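Local atomic coordinates of Nrps/pks (Streptomyces albus, PDB entry 4OPE), a protein that probably acts as a ketosynthase domain of an AT-less type I polyketide synthase, joining acyl units during chain extension in oxazolomycin biosynthesis. Residues 96-99 with 100-104; 109-113 with 114-118; 152-155 with 156-160; 461-464 with 465-469; 545-548 with 549-552. All coordinates share one frame; numbering follows the deposited sequence.

Interaction 1: 96-99 with 100-104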
loop_
_atom_site.group_PDB
_atom_site.type_symbol
_atom_site.label_atom_id
_atom_site.label_comp_id
_atom_site.label_asym_id
_atom_site.label_seq_id
_atom_site.Cartn_x
_atom_site.Cartn_y
_atom_site.Cartn_z
ATOM N N ARG A 96 0.960 7.634 -15.384
ATOM C CA ARG A 96 1.332 7.513 -16.765
ATOM C C ARG A 96 2.752 7.022 -16.953
ATOM O O ARG A 96 3.040 6.176 -17.792
ATOM C CB ARG A 96 1.203 8.866 -17.412
ATOM C CG ARG A 96 -0.174 9.518 -17.213
ATOM C CD ARG A 96 -0.241 10.805 -17.992
ATOM N NE ARG A 96 -0.629 11.933 -17.174
ATOM C CZ ARG A 96 -0.113 13.142 -17.284
ATOM N NH1 ARG A 96 0.891 13.408 -18.118
ATOM N NH2 ARG A 96 -0.594 14.090 -16.528
ATOM N N ILE A 97 3.651 7.584 -16.170
ATOM C CA ILE A 97 5.052 7.261 -16.284
ATOM C C ILE A 97 5.315 5.839 -15.850
ATOM O O ILE A 97 6.116 5.123 -16.461
ATOM C CB ILE A 97 5.869 8.254 -15.476
ATOM C CG1 ILE A 97 5.839 9.581 -16.234
ATOM C CG2 ILE A 97 7.288 7.741 -15.273
ATOM C CD1 ILE A 97 6.608 10.689 -15.563
ATOM N N PHE A 98 4.646 5.418 -14.797
ATOM C CA PHE A 98 4.817 4.066 -14.359
ATOM C C PHE A 98 4.368 3.027 -15.418
ATOM O O PHE A 98 4.929 1.940 -15.513
ATOM C CB PHE A 98 4.091 3.854 -13.045
ATOM C CG PHE A 98 4.479 2.614 -12.350
ATOM C CD1 PHE A 98 5.779 2.417 -11.935
ATOM C CD2 PHE A 98 3.578 1.644 -12.116
ATOM C CE1 PHE A 98 6.168 1.249 -11.292
ATOM C CE2 PHE A 98 3.961 0.467 -11.468
ATOM C CZ PHE A 98 5.260 0.274 -11.063
ATOM N N LEU A 99 3.385 3.377 -16.225
ATOM C CA LEU A 99 2.985 2.496 -17.292
ATOM C C LEU A 99 4.112 2.311 -18.295
ATOM O O LEU A 99 4.446 1.180 -18.694
ATOM C CB LEU A 99 1.791 3.054 -18.014
ATOM C CG LEU A 99 0.434 2.647 -17.515
ATOM C CD1 LEU A 99 -0.546 3.569 -18.198
ATOM C CD2 LEU A 99 0.115 1.197 -17.844
ATOM N N GLN A 100 4.732 3.410 -18.691
ATOM C CA GLN A 100 5.868 3.293 -19.593
ATOM C C GLN A 100 7.030 2.533 -18.936
ATOM O O GLN A 100 7.668 1.709 -19.587
ATOM C CB GLN A 100 6.275 4.650 -20.134
ATOM C CG GLN A 100 5.105 5.344 -20.873
ATOM C CD GLN A 100 5.463 6.752 -21.379
ATOM O OE1 GLN A 100 6.300 7.392 -20.817
ATOM N NE2 GLN A 100 4.787 7.233 -22.404
ATOM N N THR A 101 7.267 2.768 -17.648
ATOM C CA THR A 101 8.302 2.058 -16.926
ATOM C C THR A 101 8.055 0.572 -16.953
ATOM O O THR A 101 8.942 -0.214 -17.256
ATOM C CB THR A 101 8.347 2.554 -15.483
ATOM O OG1 THR A 101 8.730 3.937 -15.494
ATOM C CG2 THR A 101 9.301 1.738 -14.632
ATOM N N VAL A 102 6.836 0.148 -16.708
ATOM C CA VAL A 102 6.582 -1.295 -16.728
ATOM C C VAL A 102 6.807 -1.878 -18.102
ATOM O O VAL A 102 7.392 -2.959 -18.243
ATOM C CB VAL A 102 5.208 -1.659 -16.183
ATOM C CG1 VAL A 102 4.976 -3.153 -16.292
ATOM C CG2 VAL A 102 5.152 -1.239 -14.722
ATOM N N TRP A 103 6.379 -1.151 -19.121
ATOM C CA TRP A 103 6.650 -1.578 -20.493
ATOM C C TRP A 103 8.156 -1.779 -20.675
ATOM O O TRP A 103 8.591 -2.824 -21.192
ATOM C CB TRP A 103 6.155 -0.571 -21.537
ATOM C CG TRP A 103 6.296 -1.139 -22.906
ATOM C CD1 TRP A 103 7.360 -1.019 -23.756
ATOM C CD2 TRP A 103 5.340 -1.977 -23.574
ATOM N NE1 TRP A 103 7.124 -1.724 -24.929
ATOM C CE2 TRP A 103 5.902 -2.334 -24.838
ATOM C CE3 TRP A 103 4.074 -2.459 -23.231
ATOM C CZ2 TRP A 103 5.240 -3.164 -25.738
ATOM C CZ3 TRP A 103 3.402 -3.278 -24.141
ATOM C CH2 TRP A 103 3.985 -3.616 -25.377
ATOM N N HIS A 104 8.961 -0.792 -20.263
ATOM C CA HIS A 104 10.380 -0.916 -20.464
ATOM C C HIS A 104 10.988 -2.003 -19.593
ATOM O O HIS A 104 11.951 -2.643 -20.003
ATOM C CB HIS A 104 11.069 0.392 -20.253
ATOM C CG HIS A 104 10.777 1.394 -21.317
ATOM N ND1 HIS A 104 10.581 2.729 -21.049
ATOM C CD2 HIS A 104 10.657 1.257 -22.656
ATOM C CE1 HIS A 104 10.356 3.378 -22.176
ATOM N NE2 HIS A 104 10.412 2.506 -23.168
#
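Val102 lays its CG2 methyl over one face of the Phe98 ring, a CH-pi contact in which CG2 stands 4.0 Å from the ring centroid and 18° off the ring normal. The methyl is displaced toward the rim, and its nearest ring carbon is CE2, with Phe98 CE2 and Val102 CG2 3.9 Å apart. Phe98 carries CG anti to its backbone N (chi1 -166°), which swings the ring past its own carbonyl carbon and along the helix to where Val102 rises from the next turn. The backbone ties the same pair together, Val102 N donating to Phe98 O at 2.9 Å. This is the tightly packed flank of helix 93-108, a core helix of the thiolase-type ketosynthase fold: Val155 and Val159 of helix 152-163 press on the Phe98 ring, and Ser243 of strand 242-250 touches it too. One residue earlier, Ile97 O takes the amide of Thr101, with Thr101 N to Ile97 O at 2.9 Å and the donor in the carbonyl plane. Thr101 OG1 lies 3.0 Å from Ile97 O and is hydrogen-bonded to Ser243 OG. On the flank of Arg96, Gln100 and His104 the side chains make little contact with each other; Phe76 covers Arg96 and Gln100, and Phe570 lies on Gln100. Arg96 leads its guanidinium away to Ile91 O, and the turn beneath it is held by a weak bond from Gln100 N to Arg96 O at 3.4 Å. His104, partly open to solvent, turns its imidazole to Tyr568 O and Phe570.

Interaction 2: 109-113 with 114-118; sequences AGTSR and AALSK
A chi1 of 56° sets Ser112 OG between its own backbone N and carbonyl carbon, facing the first turn of helix 113-116, where it accepts from Ala115 N at 3.0 Å. In Thr111 the hydroxyl instead takes the position opposite the backbone N (chi1 -164°), which brings OG1 within 3.3 Å of Ala115 CB. Ser112 is thus the N-cap: its side chain takes up an amide that the short helix cannot satisfy itself, and its carbonyl starts the backbone ladder, with Leu116 N to Ser112 O at 3.0 Å. Next to the cap, Thr111 and Leu116 cross at about a right angle, and the methyls Thr111 CG2 and Leu116 CD1 meet at 4.0 Å. The far end of the turn is held by Ser117, whose OG donates to Ala114 O at 3.0 Å; Ser117 N reaches the same oxygen from the same face of its plane. Upstream, Gly110 has a positive phi of 64° and ends the preceding helix in a Schellman motif, so the chain passes from C-terminal cap to N-cap in two residues. Arg113 leaves the contact for a salt bridge with Glu492 and a cation-pi contact with Phe162. Thr111 and Leu116 rest on Leu106 of helix 93-108, Arg113 lies against Trp103 of that helix, and the chain then runs on into strand 121-126 of the central sheet.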
loop_
_atom_site.group_PDB
_atom_site.type_symbol
_atom_site.label_atom_id
_atom_site.label_comp_id
_atom_site.label_asym_id
_atom_site.label_seq_id
_atom_site.Cartn_x
_atom_site.Cartn_y
_atom_site.Cartn_z
ATOM N N ALA A 109 13.781 -7.280 -19.175
ATOM C CA ALA A 109 13.769 -8.675 -18.839
ATOM C C ALA A 109 13.731 -9.627 -20.036
ATOM O O ALA A 109 13.727 -10.829 -19.794
ATOM C CB ALA A 109 12.562 -8.968 -17.954
ATOM N N GLY A 110 13.641 -9.140 -21.288
ATOM C CA GLY A 110 13.439 -10.031 -22.435
ATOM C C GLY A 110 12.116 -10.833 -22.503
ATOM O O GLY A 110 12.066 -11.987 -22.906
ATOM N N THR A 111 11.025 -10.169 -22.192
ATOM C CA THR A 111 9.763 -10.828 -22.138
ATOM C C THR A 111 8.671 -9.892 -22.637
ATOM O O THR A 111 8.980 -8.867 -23.223
ATOM C CB THR A 111 9.470 -11.328 -20.708
ATOM O OG1 THR A 111 8.418 -12.294 -20.760
ATOM C CG2 THR A 111 9.050 -10.203 -19.812
ATOM N N SER A 112 7.418 -10.267 -22.389
ATOM C CA SER A 112 6.257 -9.580 -22.929
ATOM C C SER A 112 4.988 -9.982 -22.184
ATOM O O SER A 112 4.960 -11.019 -21.506
ATOM C CB SER A 112 6.074 -9.996 -24.397
ATOM O OG SER A 112 5.981 -11.417 -24.486
ATOM N N ARG A 113 3.947 -9.162 -22.327
ATOM C CA ARG A 113 2.604 -9.519 -21.868
ATOM C C ARG A 113 2.271 -10.958 -22.195
ATOM O O ARG A 113 1.873 -11.755 -21.310
ATOM C CB ARG A 113 1.571 -8.666 -22.569
ATOM C CG ARG A 113 1.623 -7.243 -22.098
ATOM C CD ARG A 113 0.483 -6.354 -22.589
ATOM N NE ARG A 113 0.584 -6.040 -24.000
ATOM C CZ ARG A 113 -0.281 -5.280 -24.645
ATOM N NH1 ARG A 113 -1.301 -4.754 -24.019
ATOM N NH2 ARG A 113 -0.100 -5.029 -25.908
ATOM N N ALA A 114 2.410 -11.290 -23.480
ATOM C CA ALA A 114 2.050 -12.637 -23.970
ATOM C C ALA A 114 2.913 -13.755 -23.395
ATOM O O ALA A 114 2.411 -14.786 -23.060
ATOM C CB ALA A 114 2.059 -12.688 -25.491
ATOM N N ALA A 115 4.195 -13.548 -23.249
ATOM C CA ALA A 115 5.041 -14.572 -22.649
ATOM C C ALA A 115 4.671 -14.801 -21.197
ATOM O O ALA A 115 4.794 -15.904 -20.692
ATOM C CB ALA A 115 6.516 -14.168 -22.761
ATOM N N LEU A 116 4.223 -13.745 -20.535
ATOM C CA LEU A 116 3.865 -13.793 -19.115
ATOM C C LEU A 116 2.469 -14.249 -18.850
ATOM O O LEU A 116 2.120 -14.468 -17.693
ATOM C CB LEU A 116 4.021 -12.415 -18.449
ATOM C CG LEU A 116 5.473 -12.068 -18.160
ATOM C CD1 LEU A 116 5.628 -10.617 -17.716
ATOM C CD2 LEU A 116 5.993 -13.012 -17.113
ATOM N N SER A 117 1.681 -14.436 -19.899
ATOM C CA SER A 117 0.244 -14.710 -19.734
ATOM C C SER A 117 -0.100 -16.095 -19.248
ATOM O O SER A 117 -1.212 -16.362 -19.016
ATOM C CB SER A 117 -0.500 -14.497 -21.043
ATOM O OG SER A 117 -0.235 -15.597 -21.868
ATOM N N LYS A 118 0.853 -16.958 -19.110
ATOM C CA LYS A 118 0.620 -18.299 -18.636
ATOM C C LYS A 118 1.020 -18.453 -17.160
ATOM O O LYS A 118 0.822 -19.522 -16.563
ATOM C CB LYS A 118 1.425 -19.296 -19.479
ATOM C CG LYS A 118 2.859 -18.851 -19.845
ATOM C CD LYS A 118 3.879 -19.990 -19.619
ATOM C CE LYS A 118 4.896 -20.175 -20.756
ATOM N NZ LYS A 118 5.994 -19.161 -20.742
#

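Interaction 3: 152-155 with 156-160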
loop_
_atom_site.group_PDB
_atom_site.type_symbol
_atom_site.label_atom_id
_atom_site.label_comp_id
_atom_site.label_asym_id
_atom_site.label_seq_id
_atom_site.Cartn_x
_atom_site.Cartn_y
_atom_site.Cartn_z
ATOM N N TYR A 152 -3.841 6.160 -5.871
ATOM C CA TYR A 152 -2.660 5.321 -5.770
ATOM C C TYR A 152 -2.979 3.943 -6.336
ATOM O O TYR A 152 -2.235 3.442 -7.150
ATOM C CB TYR A 152 -2.125 5.174 -4.342
ATOM C CG TYR A 152 -1.467 6.395 -3.718
ATOM C CD1 TYR A 152 -1.216 7.547 -4.434
ATOM C CD2 TYR A 152 -1.067 6.372 -2.381
ATOM C CE1 TYR A 152 -0.578 8.622 -3.839
ATOM C CE2 TYR A 152 -0.463 7.462 -1.759
ATOM C CZ TYR A 152 -0.218 8.582 -2.481
ATOM O OH TYR A 152 0.386 9.679 -1.864
ATOM N N ALA A 153 -4.088 3.338 -5.940
ATOM C CA ALA A 153 -4.494 2.064 -6.528
ATOM C C ALA A 153 -4.539 2.127 -8.028
ATOM O O ALA A 153 -4.213 1.140 -8.682
ATOM C CB ALA A 153 -5.843 1.673 -6.039
ATOM N N SER A 154 -4.920 3.271 -8.589
ATOM C CA SER A 154 -4.948 3.397 -10.040
ATOM C C SER A 154 -3.584 3.146 -10.725
ATOM O O SER A 154 -3.494 2.516 -11.794
ATOM C CB SER A 154 -5.466 4.756 -10.430
ATOM O OG SER A 154 -6.219 4.642 -11.619
ATOM N N VAL A 155 -2.517 3.604 -10.090
ATOM C CA VAL A 155 -1.219 3.315 -10.586
ATOM C C VAL A 155 -0.956 1.783 -10.708
ATOM O O VAL A 155 -0.421 1.304 -11.748
ATOM C CB VAL A 155 -0.147 3.967 -9.732
ATOM C CG1 VAL A 155 1.200 3.712 -10.371
ATOM C CG2 VAL A 155 -0.408 5.464 -9.598
ATOM N N ALA A 156 -1.315 1.001 -9.693
ATOM C CA ALA A 156 -1.092 -0.425 -9.823
ATOM C C ALA A 156 -2.127 -1.070 -10.763
ATOM O O ALA A 156 -1.773 -1.853 -11.649
ATOM C CB ALA A 156 -1.105 -1.083 -8.482
ATOM N N ASN A 157 -3.400 -0.730 -10.563
ATOM C CA ASN A 157 -4.523 -1.374 -11.270
ATOM C C ASN A 157 -4.454 -1.161 -12.786
ATOM O O ASN A 157 -4.687 -2.067 -13.568
ATOM C CB ASN A 157 -5.848 -0.797 -10.784
ATOM C CG ASN A 157 -6.196 -1.186 -9.383
ATOM O OD1 ASN A 157 -7.077 -0.594 -8.808
ATOM N ND2 ASN A 157 -5.533 -2.167 -8.832
ATOM N N ARG A 158 -4.117 0.052 -13.179
ATOM C CA ARG A 158 -3.956 0.331 -14.566
ATOM C C ARG A 158 -2.820 -0.511 -15.199
ATOM O O ARG A 158 -2.964 -1.077 -16.296
ATOM C CB ARG A 158 -3.731 1.812 -14.760
ATOM C CG ARG A 158 -3.785 2.236 -16.228
ATOM C CD ARG A 158 -4.276 3.667 -16.360
ATOM N NE ARG A 158 -5.643 3.691 -16.841
ATOM C CZ ARG A 158 -6.568 4.595 -16.533
ATOM N NH1 ARG A 158 -6.338 5.595 -15.707
ATOM N NH2 ARG A 158 -7.763 4.483 -17.066
ATOM N N VAL A 159 -1.709 -0.639 -14.516
ATOM C CA VAL A 159 -0.704 -1.606 -14.972
ATOM C C VAL A 159 -1.292 -3.043 -15.068
ATOM O O VAL A 159 -1.162 -3.749 -16.102
ATOM C CB VAL A 159 0.541 -1.543 -14.080
ATOM C CG1 VAL A 159 1.444 -2.748 -14.296
ATOM C CG2 VAL A 159 1.290 -0.289 -14.422
ATOM N N SER A 160 -1.958 -3.467 -14.005
ATOM C CA SER A 160 -2.500 -4.805 -14.004
ATOM C C SER A 160 -3.475 -5.045 -15.195
ATOM O O SER A 160 -3.468 -6.104 -15.812
ATOM C CB SER A 160 -3.152 -5.126 -12.655
ATOM O OG SER A 160 -2.164 -5.286 -11.640
#
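Helix 152-163 lies at the dimer face of the ketosynthase core, and Ala153 and Asn157 meet there one turn apart. Asn157 N donates to Ala153 O at 2.8 Å, nearly straight, with an N-H...O angle of 171°. With its CG anti to the carbonyl carbon (chi1 -70°), the Asn157 carboxamide leans back over the same turn. Asn157 OD1 lies 3.8 Å from Ala153 CB. The amide end works outward: ND2 is hydrogen-bonded to Ser169 OG and to Ser427 OG of the second subunit. Replacing Asn157 with an alanine would probably leave Ser169 and Ser427 of the second subunit without their shared amide donor, and so cut one polar tie between the subunits. On the adjoining flank Arg158 N bonds to Ser154 O at 2.9 Å. The side chains of this pair converge without bonding each other, Ser154 OG and Arg158 NH1 standing 4.2 Å apart. What joins them is Glu95 OE2, which takes a hydrogen bond from the serine and a salt bridge from the arginine, so a buried positive group is probably balanced here. On the apolar flank Val155 and Val159 face helix 93-108, Val159 CG2 also lying 3.6 Å from Val155 O, and Ala156 rests on Val123 and Val125 of strand 121-126. Early in the helix, Ala153 N bonds to Asp173 of the second subunit, and the ring of Tyr152 meets that of Tyr152 of the second subunit, the planes steeply inclined. Such a helix, packed on its own sheet and reaching across to the partner, is consistent with the dimer interface of thiolase-fold ketosynthases.

Interaction 4: 461-464 with 465-469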
loop_
_atom_site.group_PDB
_atom_site.type_symbol
_atom_site.label_atom_id
_atom_site.label_comp_id
_atom_site.label_asym_id
_atom_site.label_seq_id
_atom_site.Cartn_x
_atom_site.Cartn_y
_atom_site.Cartn_z
ATOM N N LEU A 461 8.561 3.753 -35.473
ATOM C CA LEU A 461 9.529 2.788 -36.014
ATOM C C LEU A 461 10.751 3.514 -36.469
ATOM O O LEU A 461 11.860 3.021 -36.388
ATOM C CB LEU A 461 8.948 2.109 -37.233
ATOM C CG LEU A 461 9.747 0.986 -37.853
ATOM C CD1 LEU A 461 10.072 0.015 -36.760
ATOM C CD2 LEU A 461 8.920 0.290 -38.906
ATOM N N HIS A 462 10.521 4.690 -36.984
ATOM C CA HIS A 462 11.588 5.554 -37.364
ATOM C C HIS A 462 12.491 5.897 -36.181
ATOM O O HIS A 462 13.707 5.734 -36.290
ATOM C CB HIS A 462 11.051 6.847 -38.013
ATOM C CG HIS A 462 12.148 7.742 -38.452
ATOM N ND1 HIS A 462 12.659 7.706 -39.731
ATOM C CD2 HIS A 462 12.929 8.590 -37.754
ATOM C CE1 HIS A 462 13.687 8.531 -39.810
ATOM N NE2 HIS A 462 13.874 9.073 -38.623
ATOM N N GLU A 463 11.914 6.390 -35.089
ATOM C CA GLU A 463 12.700 6.731 -33.895
ATOM C C GLU A 463 13.449 5.505 -33.413
ATOM O O GLU A 463 14.662 5.538 -33.195
ATOM C CB GLU A 463 11.824 7.219 -32.753
ATOM C CG GLU A 463 11.971 8.679 -32.368
ATOM C CD GLU A 463 11.648 8.933 -30.893
ATOM O OE1 GLU A 463 10.535 8.579 -30.426
ATOM O OE2 GLU A 463 12.514 9.498 -30.190
ATOM N N HIS A 464 12.721 4.408 -33.308
ATOM C CA HIS A 464 13.268 3.129 -32.846
ATOM C C HIS A 464 14.496 2.668 -33.649
ATOM O O HIS A 464 15.548 2.325 -33.083
ATOM C CB HIS A 464 12.130 2.115 -32.876
ATOM C CG HIS A 464 12.461 0.800 -32.287
ATOM N ND1 HIS A 464 13.277 0.662 -31.193
ATOM C CD2 HIS A 464 12.068 -0.453 -32.644
ATOM C CE1 HIS A 464 13.379 -0.625 -30.901
ATOM N NE2 HIS A 464 12.657 -1.323 -31.770
ATOM N N THR A 465 14.371 2.718 -34.970
ATOM C CA THR A 465 15.469 2.391 -35.879
ATOM C C THR A 465 16.663 3.272 -35.611
ATOM O O THR A 465 17.787 2.791 -35.471
ATOM C CB THR A 465 15.042 2.530 -37.350
ATOM O OG1 THR A 465 14.019 1.561 -37.651
ATOM C CG2 THR A 465 16.198 2.271 -38.299
ATOM N N ALA A 466 16.427 4.563 -35.506
ATOM C CA ALA A 466 17.501 5.528 -35.170
ATOM C C ALA A 466 18.180 5.249 -33.815
ATOM O O ALA A 466 19.414 5.310 -33.693
ATOM C CB ALA A 466 16.943 6.962 -35.185
ATOM N N ARG A 467 17.380 4.973 -32.788
ATOM C CA ARG A 467 17.936 4.743 -31.464
ATOM C C ARG A 467 18.777 3.491 -31.466
ATOM O O ARG A 467 19.814 3.436 -30.826
ATOM C CB ARG A 467 16.820 4.610 -30.459
ATOM C CG ARG A 467 16.164 5.922 -30.093
ATOM C CD ARG A 467 14.738 5.760 -29.589
ATOM N NE ARG A 467 14.620 4.785 -28.509
ATOM C CZ ARG A 467 14.952 5.016 -27.223
ATOM N NH1 ARG A 467 14.789 4.036 -26.326
ATOM N NH2 ARG A 467 15.424 6.206 -26.825
ATOM N N THR A 468 18.321 2.484 -32.201
ATOM C CA THR A 468 19.009 1.218 -32.278
ATOM C C THR A 468 20.364 1.322 -33.018
ATOM O O THR A 468 21.419 0.840 -32.540
ATOM C CB THR A 468 18.090 0.168 -32.963
ATOM O OG1 THR A 468 16.917 -0.048 -32.153
ATOM C CG2 THR A 468 18.828 -1.158 -33.160
ATOM N N ALA A 469 20.357 1.937 -34.196
ATOM C CA ALA A 469 21.624 2.203 -34.856
ATOM C C ALA A 469 22.556 2.983 -33.967
ATOM O O ALA A 469 23.747 2.730 -33.948
ATOM C CB ALA A 469 21.413 2.978 -36.133
HETATM O O HOH W 1 14.305 2.109 -29.352
#
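His464 and Thr465, the two residues most buried by this contact, each work with a partner one turn away in helix 458-473. Thr465 grips Leu461 O twice: Thr465 N at 2.9 Å and, from the opposite face of the carbonyl plane, Thr465 OG1 at 2.9 Å. The hydroxyl can reach back because it lies beside its own backbone N, anti to the carbonyl carbon (chi1 -65°). A valine in its place would probably leave Leu461 O with the backbone amide as its one donor from this turn. Thr468 repeats the pattern, its OG1 donating to His464 O at 2.9 Å from above the carbonyl plane. That hydroxyl also passes the imidazole obliquely, His464 CE1 to Thr468 OG1 being 3.8 Å. At the ring edge a water lies in plane, 2.6 Å from His464 ND1; it accepts from Arg467 NE at 2.8 Å, again in the plane of the flat group. Glu463 turns its carboxylate to Arg460 and Arg572, and Arg467 NH1 goes to Gly567 O. The chemistry implies a helix whose threonine hydroxyls give their protons to backbone carbonyls one turn back, while a histidine and an arginine are bridged by a water.

Interaction 5: 545-548 with 549-552; sequences AEAW and VRGA
The backbone of helix 541-550 closes in a Schellman motif, with Gly551 at a phi of 123° and Ala552 N bonded to Ala547 O at 3.0 Å. Gly551 N adds two weak bonds into the last turn, to Ala547 O and Trp548 O. At these angles a side chain at Gly551 would collide with the carbonyl oxygen of Arg550, which explains the glycine. The loop thus folds Ala552 back over the turn, and Ala547 CB meets Ala552 CB at 4.0 Å, the apolar contact that commonly accompanies this cap. Beside it, Ala552 O receives a CA-H...O contact from Trp548 CA at 3.5 Å, and Trp548 CE3 lies near the same oxygen. Arg550 doubles back along the helix: its chain bends at chi3 (-80°), and one guanidinium face settles over Glu546 O and Ala547 CA. Arg550 NH2 comes 3.5 Å from Ala547 CB, while the carboxylate of Glu546 stays apart, OE1 5.2 Å from Arg550 NH1. The polar end of Arg550 is taken by Ala534 O. Trp548, with CG anti to its backbone N (chi1 -178°), carries its indole to strand 449-455, where NE1 donates to Leu453 O, and Arg497 of strand 496-502 makes a cation-pi contact with it. Ala545 and Val549 lie against strands 496-502 and 524-528, so the helix end is seated on these strands.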
loop_
_atom_site.group_PDB
_atom_site.type_symbol
_atom_site.label_atom_id
_atom_site.label_comp_id
_atom_site.label_asym_id
_atom_site.label_seq_id
_atom_site.Cartn_x
_atom_site.Cartn_y
_atom_site.Cartn_z
ATOM N N ALA A 545 13.532 -12.851 -42.133
ATOM C CA ALA A 545 13.309 -11.471 -42.485
ATOM C C ALA A 545 12.045 -11.279 -43.283
ATOM O O ALA A 545 11.244 -10.439 -42.975
ATOM C CB ALA A 545 14.494 -10.955 -43.272
ATOM N N GLU A 546 11.846 -12.048 -44.328
ATOM C CA GLU A 546 10.660 -11.821 -45.182
ATOM C C GLU A 546 9.333 -12.098 -44.444
ATOM O O GLU A 546 8.318 -11.456 -44.684
ATOM C CB GLU A 546 10.771 -12.640 -46.483
ATOM C CG GLU A 546 11.807 -12.085 -47.489
ATOM C CD GLU A 546 12.017 -12.986 -48.733
ATOM O OE1 GLU A 546 12.002 -14.235 -48.589
ATOM O OE2 GLU A 546 12.195 -12.457 -49.867
ATOM N N ALA A 547 9.348 -13.062 -43.543
ATOM C CA ALA A 547 8.159 -13.437 -42.814
ATOM C C ALA A 547 7.779 -12.374 -41.809
ATOM O O ALA A 547 6.633 -12.044 -41.681
ATOM C CB ALA A 547 8.394 -14.772 -42.117
ATOM N N TRP A 548 8.772 -11.842 -41.101
ATOM C CA TRP A 548 8.589 -10.770 -40.174
ATOM C C TRP A 548 7.944 -9.569 -40.801
ATOM O O TRP A 548 6.992 -9.008 -40.257
ATOM C CB TRP A 548 9.941 -10.375 -39.592
ATOM C CG TRP A 548 9.864 -9.278 -38.573
ATOM C CD1 TRP A 548 10.287 -7.958 -38.716
ATOM C CD2 TRP A 548 9.318 -9.388 -37.288
ATOM N NE1 TRP A 548 10.027 -7.274 -37.571
ATOM C CE2 TRP A 548 9.433 -8.132 -36.676
ATOM C CE3 TRP A 548 8.742 -10.434 -36.583
ATOM C CZ2 TRP A 548 8.991 -7.896 -35.385
ATOM C CZ3 TRP A 548 8.289 -10.207 -35.290
ATOM C CH2 TRP A 548 8.417 -8.947 -34.707
ATOM N N VAL A 549 8.469 -9.142 -41.932
ATOM C CA VAL A 549 7.868 -8.037 -42.678
ATOM C C VAL A 549 6.427 -8.297 -43.158
ATOM O O VAL A 549 5.599 -7.367 -43.159
ATOM C CB VAL A 549 8.808 -7.601 -43.819
ATOM C CG1 VAL A 549 8.155 -6.596 -44.735
ATOM C CG2 VAL A 549 10.056 -6.989 -43.180
ATOM N N ARG A 550 6.092 -9.540 -43.504
ATOM C CA ARG A 550 4.655 -9.858 -43.798
ATOM C C ARG A 550 3.711 -9.760 -42.592
ATOM O O ARG A 550 2.479 -9.598 -42.771
ATOM C CB ARG A 550 4.465 -11.270 -44.320
ATOM C CG ARG A 550 5.165 -11.617 -45.606
ATOM C CD ARG A 550 4.655 -12.956 -46.090
ATOM N NE ARG A 550 5.257 -14.112 -45.427
ATOM C CZ ARG A 550 6.422 -14.638 -45.779
ATOM N NH1 ARG A 550 7.172 -14.101 -46.747
ATOM N NH2 ARG A 550 6.870 -15.688 -45.138
ATOM N N GLY A 551 4.274 -9.908 -41.391
ATOM C CA GLY A 551 3.509 -9.847 -40.144
ATOM C C GLY A 551 3.621 -11.079 -39.276
ATOM O O GLY A 551 2.961 -11.167 -38.240
ATOM N N ALA A 552 4.465 -12.015 -39.677
ATOM C CA ALA A 552 4.561 -13.307 -39.014
ATOM C C ALA A 552 5.535 -13.256 -37.862
ATOM O O ALA A 552 6.580 -12.625 -37.966
ATOM C CB ALA A 552 5.016 -14.381 -39.999
#

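Every contact is local, spanning adjacent turns or a cap, so none closes a long loop and none nests in or crosses another; they follow in series from the N terminus. Interaction 1 in helix 93-108 leads into interaction 2, the turn from its Schellman end into helix 113-116, where Trp103 CZ3 comes 3.9 Å from Arg113 NE. Interaction 3 packs on interaction 1 through valines, with Phe98 CD2 to Val155 CG1 at 3.6 Å, joining the core helix to the dimer face. Interactions 4 and 5 lie far down the chain, their centres about 18 Å apart, and both rest on strands 449-455 and 496-502. Interaction 4 approaches interaction 1 to about 6 Å between nearest atoms without touching.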